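Local coordinates for protein FAD-dependent pyridine nucleotide-disulphide oxidoreductase (PDB 3IWA) that probably uses a pyridine nucleotide and bound FAD to carry out redox chemistry, as an oxidoreductase of the pyridine nucleotide-disulphide family, at residues Tyr364-His370 with Gln389-Pro395. Residues are numbered along the deposited sequence; the frame is centred on the assembly and turned at random.
Sequences YDAVNVH and QLVVDRP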
loop_
_atom_site.group_PDB
_atom_site.type_symbol
_atom_site.label_atom_id
_atom_site.label_comp_id
_atom_site.label_asym_id
_atom_site.label_seq_id
_atom_site.Cartn_x
_atom_site.Cartn_y
_atom_site.Cartn_z
ATOM N N TYR A 364 23.778 6.748 8.727
ATOM C CA TYR A 364 22.986 7.817 8.109
ATOM C C TYR A 364 22.745 8.854 9.174
ATOM O O TYR A 364 22.491 8.508 10.334
ATOM C CB TYR A 364 21.593 7.341 7.581
ATOM C CG TYR A 364 21.667 6.456 6.376
ATOM C CD1 TYR A 364 21.803 6.983 5.100
ATOM C CD2 TYR A 364 21.633 5.072 6.522
ATOM C CE1 TYR A 364 21.903 6.150 3.996
ATOM C CE2 TYR A 364 21.736 4.246 5.443
ATOM C CZ TYR A 364 21.869 4.779 4.190
ATOM O OH TYR A 364 21.969 3.895 3.154
ATOM N N ASP A 365 22.790 10.109 8.772
ATOM C CA ASP A 365 22.297 11.197 9.589
ATOM C C ASP A 365 20.756 11.194 9.546
ATOM O O ASP A 365 20.137 12.000 8.886
ATOM C CB ASP A 365 22.897 12.510 9.050
ATOM C CG ASP A 365 22.453 13.764 9.834
ATOM O OD1 ASP A 365 21.815 13.647 10.906
ATOM O OD2 ASP A 365 22.756 14.872 9.332
ATOM N N ALA A 366 20.138 10.275 10.274
ATOM C CA ALA A 366 18.721 10.002 10.117
ATOM C C ALA A 366 17.910 10.646 11.190
ATOM O O ALA A 366 18.375 10.815 12.294
ATOM C CB ALA A 366 18.477 8.519 10.162
ATOM N N VAL A 367 16.656 10.945 10.877
ATOM C CA VAL A 367 15.737 11.457 11.866
ATOM C C VAL A 367 14.454 10.643 11.850
ATOM O O VAL A 367 13.976 10.226 10.808
ATOM C CB VAL A 367 15.470 12.982 11.663
ATOM C CG1 VAL A 367 15.693 13.395 10.231
ATOM C CG2 VAL A 367 14.083 13.340 12.053
ATOM N N ASN A 368 13.922 10.398 13.027
ATOM C CA ASN A 368 12.691 9.700 13.200
ATOM C C ASN A 368 11.566 10.709 13.412
ATOM O O ASN A 368 11.542 11.423 14.418
ATOM C CB ASN A 368 12.802 8.803 14.427
ATOM C CG ASN A 368 11.831 7.638 14.409
ATOM O OD1 ASN A 368 11.265 7.286 15.435
ATOM N ND2 ASN A 368 11.660 7.011 13.261
ATOM N N VAL A 369 10.638 10.754 12.465
ATOM C CA VAL A 369 9.461 11.624 12.520
ATOM C C VAL A 369 8.205 10.820 12.874
ATOM O O VAL A 369 7.877 9.863 12.211
ATOM C CB VAL A 369 9.276 12.254 11.128
ATOM C CG1 VAL A 369 8.055 13.140 11.071
ATOM C CG2 VAL A 369 10.517 13.020 10.746
ATOM N N HIS A 370 7.489 11.208 13.908
ATOM C CA HIS A 370 6.273 10.489 14.278
ATOM C C HIS A 370 5.007 11.319 14.046
ATOM O O HIS A 370 5.025 12.525 14.061
ATOM C CB HIS A 370 6.329 10.012 15.725
ATOM C CG HIS A 370 6.684 11.086 16.686
ATOM N ND1 HIS A 370 5.733 11.874 17.301
ATOM C CD2 HIS A 370 7.888 11.548 17.105
ATOM C CE1 HIS A 370 6.333 12.769 18.071
ATOM N NE2 HIS A 370 7.642 12.592 17.972
ATOM N N GLN A 389 5.826 6.150 12.217
ATOM C CA GLN A 389 7.123 6.760 12.328
ATOM C C GLN A 389 7.824 6.581 10.989
ATOM O O GLN A 389 7.772 5.503 10.406
ATOM C CB GLN A 389 7.915 6.129 13.488
ATOM C CG GLN A 389 7.237 6.276 14.886
ATOM C CD GLN A 389 8.143 5.852 16.091
ATOM O OE1 GLN A 389 7.889 6.212 17.243
ATOM N NE2 GLN A 389 9.170 5.098 15.815
ATOM N N LEU A 390 8.451 7.647 10.503
ATOM C CA LEU A 390 9.038 7.711 9.195
ATOM C C LEU A 390 10.488 8.028 9.399
ATOM O O LEU A 390 10.808 8.940 10.171
ATOM C CB LEU A 390 8.369 8.818 8.364
ATOM C CG LEU A 390 8.573 8.868 6.842
ATOM C CD1 LEU A 390 7.800 7.709 6.169
ATOM C CD2 LEU A 390 8.125 10.269 6.214
ATOM N N VAL A 391 11.367 7.274 8.734
ATOM C CA VAL A 391 12.805 7.417 8.938
ATOM C C VAL A 391 13.406 8.031 7.726
ATOM O O VAL A 391 13.275 7.515 6.640
ATOM C CB VAL A 391 13.494 6.061 9.258
ATOM C CG1 VAL A 391 14.914 6.285 9.596
ATOM C CG2 VAL A 391 12.802 5.348 10.425
ATOM N N VAL A 392 14.096 9.150 7.912
ATOM C CA VAL A 392 14.493 10.017 6.803
ATOM C C VAL A 392 15.971 10.354 6.870
ATOM O O VAL A 392 16.482 10.713 7.930
ATOM C CB VAL A 392 13.694 11.340 6.865
ATOM C CG1 VAL A 392 14.147 12.287 5.780
ATOM C CG2 VAL A 392 12.205 11.065 6.779
ATOM N N ASP A 393 16.661 10.282 5.740
ATOM C CA ASP A 393 18.016 10.732 5.694
ATOM C C ASP A 393 18.063 12.249 5.501
ATOM O O ASP A 393 17.574 12.731 4.500
ATOM C CB ASP A 393 18.753 10.088 4.529
ATOM C CG ASP A 393 20.236 10.459 4.503
ATOM O OD1 ASP A 393 20.831 10.467 5.594
ATOM O OD2 ASP A 393 20.793 10.713 3.414
ATOM N N ARG A 394 18.687 12.985 6.418
ATOM C CA ARG A 394 18.748 14.459 6.304
ATOM C C ARG A 394 19.274 15.011 4.982
ATOM O O ARG A 394 18.564 15.751 4.308
ATOM C CB ARG A 394 19.517 15.100 7.464
ATOM C CG ARG A 394 18.640 15.545 8.630
ATOM C CD ARG A 394 19.333 16.589 9.534
ATOM N NE ARG A 394 18.906 16.401 10.921
ATOM C CZ ARG A 394 17.881 17.032 11.514
ATOM N NH1 ARG A 394 17.151 17.949 10.869
ATOM N NH2 ARG A 394 17.591 16.751 12.793
ATOM N N PRO A 395 20.511 14.673 4.602
ATOM C CA PRO A 395 21.070 15.309 3.395
ATOM C C PRO A 395 20.454 14.968 2.041
ATOM O O PRO A 395 20.552 15.764 1.096
ATOM C CB PRO A 395 22.540 14.860 3.386
ATOM C CG PRO A 395 22.712 13.912 4.558
ATOM C CD PRO A 395 21.549 14.092 5.468
#
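Val367 and Val392, like Val369 and Leu390, form hydrogen-bonded pairs between two antiparallel strands, 366-370 and 389-393, whose axes run at 156° and approach to 4.5 Å. Each pair is closed by two reciprocal N-H to C=O bonds, the straightest from Val369 N to Leu390 O at 2.9 Å. Ala366 with Asp393, Asn368 with Val391 and His370 with Gln389 are the non-hydrogen-bonded pairs. A fifth bond, Arg394 N to Asp365 O at 3.0 Å, extends the ladder past the strand ends, where Asp365 centres an inverse gamma turn.

Val367, Val369, Leu390 and Val392 project from one face of the sheet, and helix 449-461 packs on this face, Leu461 touching both Val367 and Val392. Val367 CG1 also lies over one face of the Arg394 guanidinium and meets Arg394 CG at 4.0 Å. Asp365 OD1 stands at the guanidinium edge, 4.0 Å from Arg394 NE, too far for a salt bridge.

On the other face, helix 356-361 covers Ala366, Asn368 and Val391. With CG anti to its backbone N (chi1 -157°), Asn368 leans its amide in against the neighbouring strand and sets ND2 against Val391 CG2 at 3.5 Å. Its OD1 lies 3.1 Å from Gln389 NE2, but the amide planes stand 84° apart and the geometry is wrong for a hydrogen bond; Gln389 NE2 bonds instead to Ser201 OG. Asp393 OD1 reaches the edge of the Tyr364 ring, 3.7 Å from CD1, while its OD2 bonds to Thr396.

The two strands are the arms of a long-looped β-hairpin, in which 366-372, the border strand of the dimerisation-domain sheet within this chain, is held mainly by backbone bonds; the charged pair at the open end probably adds only weak, solvent-screened attraction.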